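Local coordinates for protein AxyAgu115A (Amphibacillus xylanus NBRC 15112, PDB 6NPS) that is probably an alpha-glucuronidase of glycoside hydrolase family 115, removing glucuronic acid side groups from xylans such as arabinoglucuronoxylan, at residues Val168-Phe182 with Val443-Ala455. The protein carries 3 engineered substitutions. Sequence-based numbering, arbitrary orientation.
Sequences VKYRGFFINDEWPAF and VRDLWIVNVGDIA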
ATOM      1  N   VAL A 168     -22.689  35.265 -30.829  1.00 31.84           N
ATOM      2  CA  VAL A 168     -21.233  35.336 -30.789  1.00 30.84           C
ATOM      3  C   VAL A 168     -20.712  35.413 -32.234  1.00 29.55           C
ATOM      4  O   VAL A 168     -21.104  34.618 -33.099  1.00 32.45           O
ATOM      5  CB  VAL A 168     -20.605  34.150 -30.013  1.00 29.23           C
ATOM      6  CG1 VAL A 168     -19.038  34.214 -30.101  1.00 29.09           C
ATOM      7  CG2 VAL A 168     -21.110  34.111 -28.528  1.00 30.31           C
ATOM      8  N   LYS A 169     -19.811  36.356 -32.491  1.00 30.41           N
ATOM      9  CA  LYS A 169     -19.444  36.651 -33.882  1.00 32.57           C
ATOM     10  C   LYS A 169     -18.690  35.504 -34.568  1.00 36.33           C
ATOM     11  O   LYS A 169     -18.981  35.173 -35.736  1.00 30.74           O
ATOM     12  CB  LYS A 169     -18.617  37.920 -33.955  1.00 32.48           C
ATOM     13  CG  LYS A 169     -18.468  38.400 -35.423  1.00 40.90           C
ATOM     14  CD  LYS A 169     -17.741  39.750 -35.501  1.00 52.70           C
ATOM     15  CE  LYS A 169     -17.736  40.292 -36.936  1.00 58.73           C
ATOM     16  NZ  LYS A 169     -16.925  41.551 -37.074  1.00 64.37           N
ATOM     17  N   TYR A 170     -17.711  34.894 -33.881  1.00 27.42           N
ATOM     18  CA  TYR A 170     -16.944  33.764 -34.413  1.00 30.33           C
ATOM     19  C   TYR A 170     -17.103  32.551 -33.495  1.00 29.25           C
ATOM     20  O   TYR A 170     -16.870  32.654 -32.286  1.00 30.52           O
ATOM     21  CB  TYR A 170     -15.472  34.125 -34.523  1.00 30.08           C
ATOM     22  CG  TYR A 170     -15.232  35.357 -35.379  1.00 35.20           C
ATOM     23  CD1 TYR A 170     -15.492  35.334 -36.756  1.00 35.77           C
ATOM     24  CD2 TYR A 170     -14.772  36.559 -34.818  1.00 34.47           C
ATOM     25  CE1 TYR A 170     -15.242  36.419 -37.539  1.00 41.89           C
ATOM     26  CE2 TYR A 170     -14.527  37.685 -35.630  1.00 36.35           C
ATOM     27  CZ  TYR A 170     -14.774  37.592 -36.983  1.00 41.01           C
ATOM     28  OH  TYR A 170     -14.569  38.665 -37.827  1.00 48.23           O
ATOM     29  N   ARG A 171     -17.475  31.402 -34.072  1.00 26.54           N
ATOM     30  CA  ARG A 171     -17.988  30.267 -33.281  1.00 31.58           C
ATOM     31  C   ARG A 171     -17.446  28.989 -33.904  1.00 27.62           C
ATOM     32  O   ARG A 171     -17.706  28.731 -35.086  1.00 30.64           O
ATOM     33  CB  ARG A 171     -19.539  30.199 -33.273  1.00 32.44           C
ATOM     34  CG  ARG A 171     -20.326  31.479 -32.926  1.00 33.37           C
ATOM     35  CD  ARG A 171     -21.847  31.355 -33.283  1.00 26.46           C
ATOM     36  NE  ARG A 171     -22.073  31.001 -34.687  1.00 29.91           N
ATOM     37  CZ  ARG A 171     -21.904  31.844 -35.714  1.00 32.14           C
ATOM     38  NH1 ARG A 171     -21.539  33.119 -35.489  1.00 26.32           N
ATOM     39  NH2 ARG A 171     -22.146  31.415 -36.952  1.00 27.18           N
ATOM     40  N   GLY A 172     -16.697  28.187 -33.152  1.00 29.22           N
ATOM     41  CA  GLY A 172     -16.236  26.951 -33.755  1.00 25.55           C
ATOM     42  C   GLY A 172     -15.438  26.070 -32.818  1.00 26.14           C
ATOM     43  O   GLY A 172     -15.559  26.149 -31.591  1.00 30.06           O
ATOM     44  N   PHE A 173     -14.583  25.246 -33.429  1.00 26.11           N
ATOM     45  CA  PHE A 173     -13.815  24.285 -32.678  1.00 32.88           C
ATOM     46  C   PHE A 173     -12.432  24.058 -33.303  1.00 30.54           C
ATOM     47  O   PHE A 173     -12.116  24.493 -34.416  1.00 31.50           O
ATOM     48  CB  PHE A 173     -14.599  22.962 -32.535  1.00 27.01           C
ATOM     49  CG  PHE A 173     -14.952  22.280 -33.873  1.00 29.56           C
ATOM     50  CD1 PHE A 173     -14.004  21.482 -34.558  1.00 34.08           C
ATOM     51  CD2 PHE A 173     -16.228  22.404 -34.415  1.00 28.73           C
ATOM     52  CE1 PHE A 173     -14.331  20.836 -35.761  1.00 35.66           C
ATOM     53  CE2 PHE A 173     -16.582  21.754 -35.623  1.00 29.93           C
ATOM     54  CZ  PHE A 173     -15.627  20.965 -36.302  1.00 32.13           C
ATOM     55  N   PHE A 174     -11.631  23.334 -32.534  1.00 32.01           N
ATOM     56  CA  PHE A 174     -10.213  23.057 -32.774  1.00 30.71           C
ATOM     57  C   PHE A 174     -10.073  21.541 -32.752  1.00 31.75           C
ATOM     58  O   PHE A 174     -10.363  20.908 -31.724  1.00 33.30           O
ATOM     59  CB  PHE A 174      -9.383  23.687 -31.645  1.00 29.13           C
ATOM     60  CG  PHE A 174      -7.909  23.363 -31.656  1.00 31.43           C
ATOM     61  CD1 PHE A 174      -7.239  23.058 -32.839  1.00 33.84           C
ATOM     62  CD2 PHE A 174      -7.186  23.425 -30.461  1.00 33.73           C
ATOM     63  CE1 PHE A 174      -5.878  22.779 -32.829  1.00 35.93           C
ATOM     64  CE2 PHE A 174      -5.816  23.164 -30.441  1.00 40.86           C
ATOM     65  CZ  PHE A 174      -5.162  22.839 -31.637  1.00 36.92           C
ATOM     66  N   ILE A 175      -9.725  20.956 -33.891  1.00 34.74           N
ATOM     67  CA  ILE A 175      -9.318  19.556 -33.938  1.00 39.56           C
ATOM     68  C   ILE A 175      -7.898  19.462 -33.385  1.00 44.73           C
ATOM     69  O   ILE A 175      -6.958  19.938 -34.023  1.00 46.16           O
ATOM     70  CB  ILE A 175      -9.375  19.028 -35.373  1.00 43.66           C
ATOM     71  CG1 ILE A 175     -10.755  19.267 -35.968  1.00 36.53           C
ATOM     72  CG2 ILE A 175      -8.926  17.541 -35.440  1.00 45.85           C
ATOM     73  CD1 ILE A 175     -10.695  19.245 -37.497  1.00 34.93           C
ATOM     74  N   ASN A 176      -7.721  18.836 -32.220  1.00 42.44           N
ATOM     75  CA  ASN A 176      -6.417  18.821 -31.568  1.00 48.34           C
ATOM     76  C   ASN A 176      -6.162  17.440 -30.974  1.00 64.84           C
ATOM     77  O   ASN A 176      -6.995  16.540 -31.069  1.00 59.26           O
ATOM     78  CB  ASN A 176      -6.325  19.903 -30.483  1.00 51.33           C
ATOM     79  CG  ASN A 176      -4.893  20.080 -29.914  1.00 66.93           C
ATOM     80  OD1 ASN A 176      -4.715  20.322 -28.714  1.00 67.34           O
ATOM     81  ND2 ASN A 176      -3.880  19.963 -30.781  1.00 70.23           N
ATOM     82  N   ASP A 177      -4.990  17.267 -30.363  1.00 86.29           N
ATOM     83  CA  ASP A 177      -4.652  16.018 -29.690  1.00100.28           C
ATOM     84  C   ASP A 177      -4.984  14.827 -30.591  1.00101.59           C
ATOM     85  O   ASP A 177      -5.586  13.837 -30.166  1.00110.96           O
ATOM     86  CB  ASP A 177      -5.385  15.930 -28.342  1.00109.35           C
ATOM     87  CG  ASP A 177      -5.485  17.285 -27.629  1.00112.90           C
ATOM     88  OD1 ASP A 177      -4.426  17.880 -27.336  1.00114.48           O
ATOM     89  OD2 ASP A 177      -6.608  17.764 -27.354  1.00111.75           O
ATOM     90  N   GLU A 178      -4.626  14.956 -31.872  1.00 83.12           N
ATOM     91  CA  GLU A 178      -5.265  14.138 -32.892  1.00 70.49           C
ATOM     92  C   GLU A 178      -4.528  12.832 -33.168  1.00 69.88           C
ATOM     93  O   GLU A 178      -4.969  12.060 -34.024  1.00 72.09           O
ATOM     94  CB  GLU A 178      -5.470  14.954 -34.186  1.00 60.95           C
ATOM     95  CG  GLU A 178      -4.189  15.316 -34.973  1.00 60.83           C
ATOM     96  CD  GLU A 178      -3.704  16.723 -34.642  1.00 59.73           C
ATOM     97  OE1 GLU A 178      -4.114  17.278 -33.584  1.00 64.37           O
ATOM     98  OE2 GLU A 178      -2.900  17.266 -35.407  1.00 57.58           O
ATOM     99  N   TRP A 179      -3.446  12.542 -32.434  1.00 66.48           N
ATOM    100  CA  TRP A 179      -2.799  11.258 -32.572  1.00 67.89           C
ATOM    101  C   TRP A 179      -2.918  10.502 -31.259  1.00 75.86           C
ATOM    102  O   TRP A 179      -2.795  11.112 -30.192  1.00 79.42           O
ATOM    103  CB  TRP A 179      -1.315  11.402 -32.957  1.00 71.03           C
ATOM    104  CG  TRP A 179      -1.131  11.760 -34.419  1.00 73.06           C
ATOM    105  CD1 TRP A 179      -0.933  13.013 -34.936  1.00 72.63           C
ATOM    106  CD2 TRP A 179      -1.169  10.861 -35.549  1.00 74.15           C
ATOM    107  NE1 TRP A 179      -0.837  12.951 -36.314  1.00 73.12           N
ATOM    108  CE2 TRP A 179      -0.981  11.646 -36.716  1.00 75.14           C
ATOM    109  CE3 TRP A 179      -1.343   9.476 -35.689  1.00 72.83           C
ATOM    110  CZ2 TRP A 179      -0.958  11.089 -38.002  1.00 72.31           C
ATOM    111  CZ3 TRP A 179      -1.322   8.927 -36.968  1.00 72.31           C
ATOM    112  CH2 TRP A 179      -1.128   9.734 -38.105  1.00 73.96           C
ATOM    113  N   PRO A 180      -3.157   9.176 -31.294  1.00 74.34           N
ATOM    114  CA  PRO A 180      -3.195   8.341 -32.504  1.00 72.09           C
ATOM    115  C   PRO A 180      -4.571   8.253 -33.202  1.00 66.61           C
ATOM    116  O   PRO A 180      -4.647   7.825 -34.358  1.00 69.14           O
ATOM    117  CB  PRO A 180      -2.787   6.968 -31.965  1.00 75.43           C
ATOM    118  CG  PRO A 180      -3.407   6.947 -30.578  1.00 75.91           C
ATOM    119  CD  PRO A 180      -3.370   8.373 -30.069  1.00 75.79           C
ATOM    120  N   ALA A 181      -5.637   8.649 -32.510  1.00 60.55           N
ATOM    121  CA  ALA A 181      -6.994   8.441 -33.009  1.00 61.61           C
ATOM    122  C   ALA A 181      -7.256   9.064 -34.389  1.00 60.69           C
ATOM    123  O   ALA A 181      -7.357   8.339 -35.387  1.00 56.94           O
ATOM    124  CB  ALA A 181      -8.005   8.980 -31.994  1.00 59.77           C
ATOM    125  N   PHE A 182      -7.390  10.397 -34.445  1.00 61.52           N
ATOM    126  CA  PHE A 182      -7.767  11.083 -35.685  1.00 58.47           C
ATOM    127  C   PHE A 182      -6.812  10.749 -36.823  1.00 55.22           C
ATOM    128  O   PHE A 182      -7.237  10.590 -37.970  1.00 52.65           O
ATOM    129  CB  PHE A 182      -7.799  12.594 -35.452  1.00 51.35           C
ATOM    130  CG  PHE A 182      -8.680  13.358 -36.389  1.00 54.05           C
ATOM    131  CD1 PHE A 182      -8.176  13.903 -37.557  1.00 58.34           C
ATOM    132  CD2 PHE A 182      -9.992  13.602 -36.069  1.00 51.31           C
ATOM    133  CE1 PHE A 182      -8.985  14.635 -38.406  1.00 53.45           C
ATOM    134  CE2 PHE A 182     -10.792  14.327 -36.901  1.00 54.45           C
ATOM    135  CZ  PHE A 182     -10.286  14.852 -38.079  1.00 52.62           C
ATOM    136  N   VAL A 443     -17.445  38.561 -22.925  1.00 34.67           N
ATOM    137  CA  VAL A 443     -16.645  37.774 -23.866  1.00 36.36           C
ATOM    138  C   VAL A 443     -17.593  37.288 -24.948  1.00 38.03           C
ATOM    139  O   VAL A 443     -18.230  36.239 -24.806  1.00 38.48           O
ATOM    140  CB  VAL A 443     -15.941  36.595 -23.196  1.00 32.80           C
ATOM    141  CG1 VAL A 443     -15.073  35.830 -24.263  1.00 33.73           C
ATOM    142  CG2 VAL A 443     -15.041  37.096 -22.069  1.00 33.67           C
ATOM    143  N   ARG A 444     -17.660  38.021 -26.051  1.00 30.36           N
ATOM    144  CA  ARG A 444     -18.748  37.814 -26.989  1.00 35.48           C
ATOM    145  C   ARG A 444     -18.331  37.797 -28.446  1.00 36.79           C
ATOM    146  O   ARG A 444     -19.194  37.599 -29.302  1.00 33.47           O
ATOM    147  CB  ARG A 444     -19.815  38.903 -26.804  1.00 37.21           C
ATOM    148  CG  ARG A 444     -20.496  38.815 -25.467  1.00 38.74           C
ATOM    149  CD  ARG A 444     -21.424  39.965 -25.222  1.00 43.15           C
ATOM    150  NE  ARG A 444     -21.855  39.954 -23.835  1.00 41.74           N
ATOM    151  CZ  ARG A 444     -22.752  40.789 -23.328  1.00 46.84           C
ATOM    152  NH1 ARG A 444     -23.330  41.710 -24.114  1.00 50.61           N
ATOM    153  NH2 ARG A 444     -23.054  40.733 -22.044  1.00 42.12           N
ATOM    154  N   ASP A 445     -17.058  37.993 -28.763  1.00 35.30           N
ATOM    155  CA  ASP A 445     -16.674  38.072 -30.166  1.00 35.66           C
ATOM    156  C   ASP A 445     -16.204  36.747 -30.742  1.00 37.04           C
ATOM    157  O   ASP A 445     -16.436  36.473 -31.923  1.00 32.09           O
ATOM    158  CB  ASP A 445     -15.591  39.129 -30.334  1.00 44.24           C
ATOM    159  CG  ASP A 445     -16.185  40.539 -30.370  1.00 69.18           C
ATOM    160  OD1 ASP A 445     -16.687  41.012 -29.317  1.00 75.55           O
ATOM    161  OD2 ASP A 445     -16.183  41.153 -31.460  1.00 80.26           O
ATOM    162  N   LEU A 446     -15.581  35.896 -29.939  1.00 33.16           N
ATOM    163  CA  LEU A 446     -15.076  34.653 -30.495  1.00 30.88           C
ATOM    164  C   LEU A 446     -15.157  33.575 -29.428  1.00 29.53           C
ATOM    165  O   LEU A 446     -14.737  33.806 -28.294  1.00 33.49           O
ATOM    166  CB  LEU A 446     -13.618  34.850 -30.976  1.00 28.71           C
ATOM    167  CG  LEU A 446     -12.950  33.659 -31.660  1.00 31.65           C
ATOM    168  CD1 LEU A 446     -11.858  34.149 -32.653  1.00 35.27           C
ATOM    169  CD2 LEU A 446     -12.289  32.787 -30.625  1.00 34.64           C
ATOM    170  N   TRP A 447     -15.674  32.395 -29.789  1.00 27.73           N
ATOM    171  CA  TRP A 447     -15.719  31.255 -28.885  1.00 31.56           C
ATOM    172  C   TRP A 447     -15.202  30.055 -29.652  1.00 30.45           C
ATOM    173  O   TRP A 447     -15.770  29.698 -30.693  1.00 30.49           O
ATOM    174  CB  TRP A 447     -17.147  30.903 -28.401  1.00 27.68           C
ATOM    175  CG  TRP A 447     -17.783  31.719 -27.326  1.00 29.34           C
ATOM    176  CD1 TRP A 447     -17.378  32.943 -26.835  1.00 28.45           C
ATOM    177  CD2 TRP A 447     -18.989  31.383 -26.624  1.00 30.47           C
ATOM    178  NE1 TRP A 447     -18.251  33.364 -25.862  1.00 31.81           N
ATOM    179  CE2 TRP A 447     -19.257  32.430 -25.722  1.00 32.11           C
ATOM    180  CE3 TRP A 447     -19.872  30.291 -26.676  1.00 29.06           C
ATOM    181  CZ2 TRP A 447     -20.362  32.420 -24.879  1.00 28.54           C
ATOM    182  CZ3 TRP A 447     -20.987  30.288 -25.811  1.00 29.25           C
ATOM    183  CH2 TRP A 447     -21.216  31.361 -24.950  1.00 29.09           C
ATOM    184  N   ILE A 448     -14.180  29.386 -29.131  1.00 27.73           N
ATOM    185  CA  ILE A 448     -13.725  28.172 -29.791  1.00 27.40           C
ATOM    186  C   ILE A 448     -13.455  27.102 -28.725  1.00 29.36           C
ATOM    187  O   ILE A 448     -12.978  27.410 -27.628  1.00 30.79           O
ATOM    188  CB  ILE A 448     -12.484  28.485 -30.659  1.00 31.66           C
ATOM    189  CG1 ILE A 448     -12.015  27.222 -31.403  1.00 32.99           C
ATOM    190  CG2 ILE A 448     -11.370  29.140 -29.801  1.00 28.17           C
ATOM    191  CD1 ILE A 448     -11.145  27.511 -32.667  1.00 32.97           C
ATOM    192  N   VAL A 449     -13.783  25.845 -29.023  1.00 25.25           N
ATOM    193  CA  VAL A 449     -13.565  24.770 -28.051  1.00 25.02           C
ATOM    194  C   VAL A 449     -12.632  23.723 -28.635  1.00 29.11           C
ATOM    195  O   VAL A 449     -12.755  23.341 -29.793  1.00 28.96           O
ATOM    196  CB  VAL A 449     -14.903  24.158 -27.552  1.00 24.44           C
ATOM    197  CG1 VAL A 449     -15.822  23.717 -28.747  1.00 25.05           C
ATOM    198  CG2 VAL A 449     -14.642  22.944 -26.621  1.00 25.43           C
ATOM    199  N   ASN A 450     -11.678  23.264 -27.820  1.00 28.04           N
ATOM    200  CA  ASN A 450     -10.849  22.126 -28.186  1.00 30.02           C
ATOM    201  C   ASN A 450     -11.651  20.833 -28.058  1.00 30.06           C
ATOM    202  O   ASN A 450     -12.054  20.454 -26.943  1.00 29.64           O
ATOM    203  CB  ASN A 450      -9.608  22.075 -27.277  1.00 28.16           C
ATOM    204  CG  ASN A 450      -8.606  21.003 -27.681  1.00 32.22           C
ATOM    205  OD1 ASN A 450      -8.951  19.941 -28.232  1.00 32.59           O
ATOM    206  ND2 ASN A 450      -7.327  21.284 -27.412  1.00 31.69           N
ATOM    207  N   VAL A 451     -11.867  20.140 -29.181  1.00 29.46           N
ATOM    208  CA  VAL A 451     -12.698  18.929 -29.175  1.00 32.85           C
ATOM    209  C   VAL A 451     -11.874  17.687 -29.456  1.00 33.19           C
ATOM    210  O   VAL A 451     -12.444  16.658 -29.800  1.00 32.42           O
ATOM    211  CB  VAL A 451     -13.866  18.996 -30.178  1.00 33.19           C
ATOM    212  CG1 VAL A 451     -14.923  20.012 -29.777  1.00 33.47           C
ATOM    213  CG2 VAL A 451     -13.303  19.226 -31.604  1.00 30.36           C
ATOM    214  N   GLY A 452     -10.543  17.763 -29.344  1.00 35.93           N
ATOM    215  CA  GLY A 452      -9.739  16.578 -29.604  1.00 38.17           C
ATOM    216  C   GLY A 452      -9.984  15.985 -30.982  1.00 38.02           C
ATOM    217  O   GLY A 452      -9.902  16.695 -31.989  1.00 35.25           O
ATOM    218  N   ASP A 453     -10.319  14.694 -31.036  1.00 35.47           N
ATOM    219  CA  ASP A 453     -10.600  13.998 -32.285  1.00 40.01           C
ATOM    220  C   ASP A 453     -12.070  14.058 -32.654  1.00 39.64           C
ATOM    221  O   ASP A 453     -12.499  13.273 -33.500  1.00 42.04           O
ATOM    222  CB  ASP A 453     -10.216  12.527 -32.155  1.00 53.86           C
ATOM    223  CG  ASP A 453      -8.783  12.356 -31.707  1.00 74.04           C
ATOM    224  OD1 ASP A 453      -8.553  12.315 -30.479  1.00 80.18           O
ATOM    225  OD2 ASP A 453      -7.882  12.291 -32.569  1.00 80.15           O
ATOM    226  N   ILE A 454     -12.835  14.961 -32.030  1.00 35.25           N
ATOM    227  CA  ILE A 454     -14.250  15.242 -32.296  1.00 35.62           C
ATOM    228  C   ILE A 454     -15.172  14.126 -31.828  1.00 36.57           C
ATOM    229  O   ILE A 454     -16.181  14.388 -31.167  1.00 39.27           O
ATOM    230  CB  ILE A 454     -14.516  15.540 -33.783  1.00 37.97           C
ATOM    231  CG1 ILE A 454     -13.570  16.630 -34.315  1.00 45.31           C
ATOM    232  CG2 ILE A 454     -15.994  15.933 -33.929  1.00 34.15           C
ATOM    233  CD1 ILE A 454     -13.536  16.757 -35.839  1.00 50.27           C
ATOM    234  N   ALA A 455     -14.864  12.885 -32.190  1.00 37.24           N
ATOM    235  CA  ALA A 455     -15.741  11.767 -31.832  1.00 43.36           C
ATOM    236  C   ALA A 455     -16.113  11.677 -30.352  1.00 39.16           C
ATOM    237  O   ALA A 455     -15.271  11.850 -29.475  1.00 35.89           O
ATOM    238  CB  ALA A 455     -15.111  10.455 -32.288  1.00 41.42           C
TER
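Val-168 lays its CG2 methyl over one face of the Trp-447 indole, a CH-pi contact 3.9 Å from the centroid of the five-membered ring. That ring is fixed at its edge by Val-443 O, which accepts from Trp-447 NE1 at 3.1 Å, close to the ring plane. With an alanine here, the Val-168 methyl is likely to lose its aromatic floor, and Val-443 O would probably lose this donor. Trp-447 sits in strand 446-450, which runs parallel to 170-174, their short axes 22° apart. Their bonds include Trp-447 N to Tyr-170 O (2.8 Å) and Gly-172 N to Trp-447 O (3.0 Å). Past the strands, Ile-454 CD1 packs on Ile-175 CG1 (3.7 Å) and on Phe-182 CE2 (3.8 Å). Asn-450 OD1 accepts from Gly-452 N at 2.9 Å, an Asx turn overlapping the type II' turn from Val-451 to Ile-454. Its ND2 donates to Tyr-408 OH. Asn-176 beside it lies near a bound glycerol, probably from the crystallisation liquor, which only hints at a pocket at the C-terminal strand ends. The pair joins the first and last strands of the eight-stranded parallel TIM-type barrel, flanked by strands 212-214 and 405-410, with helix 195-207 packed against Phe-173 and Ile-175.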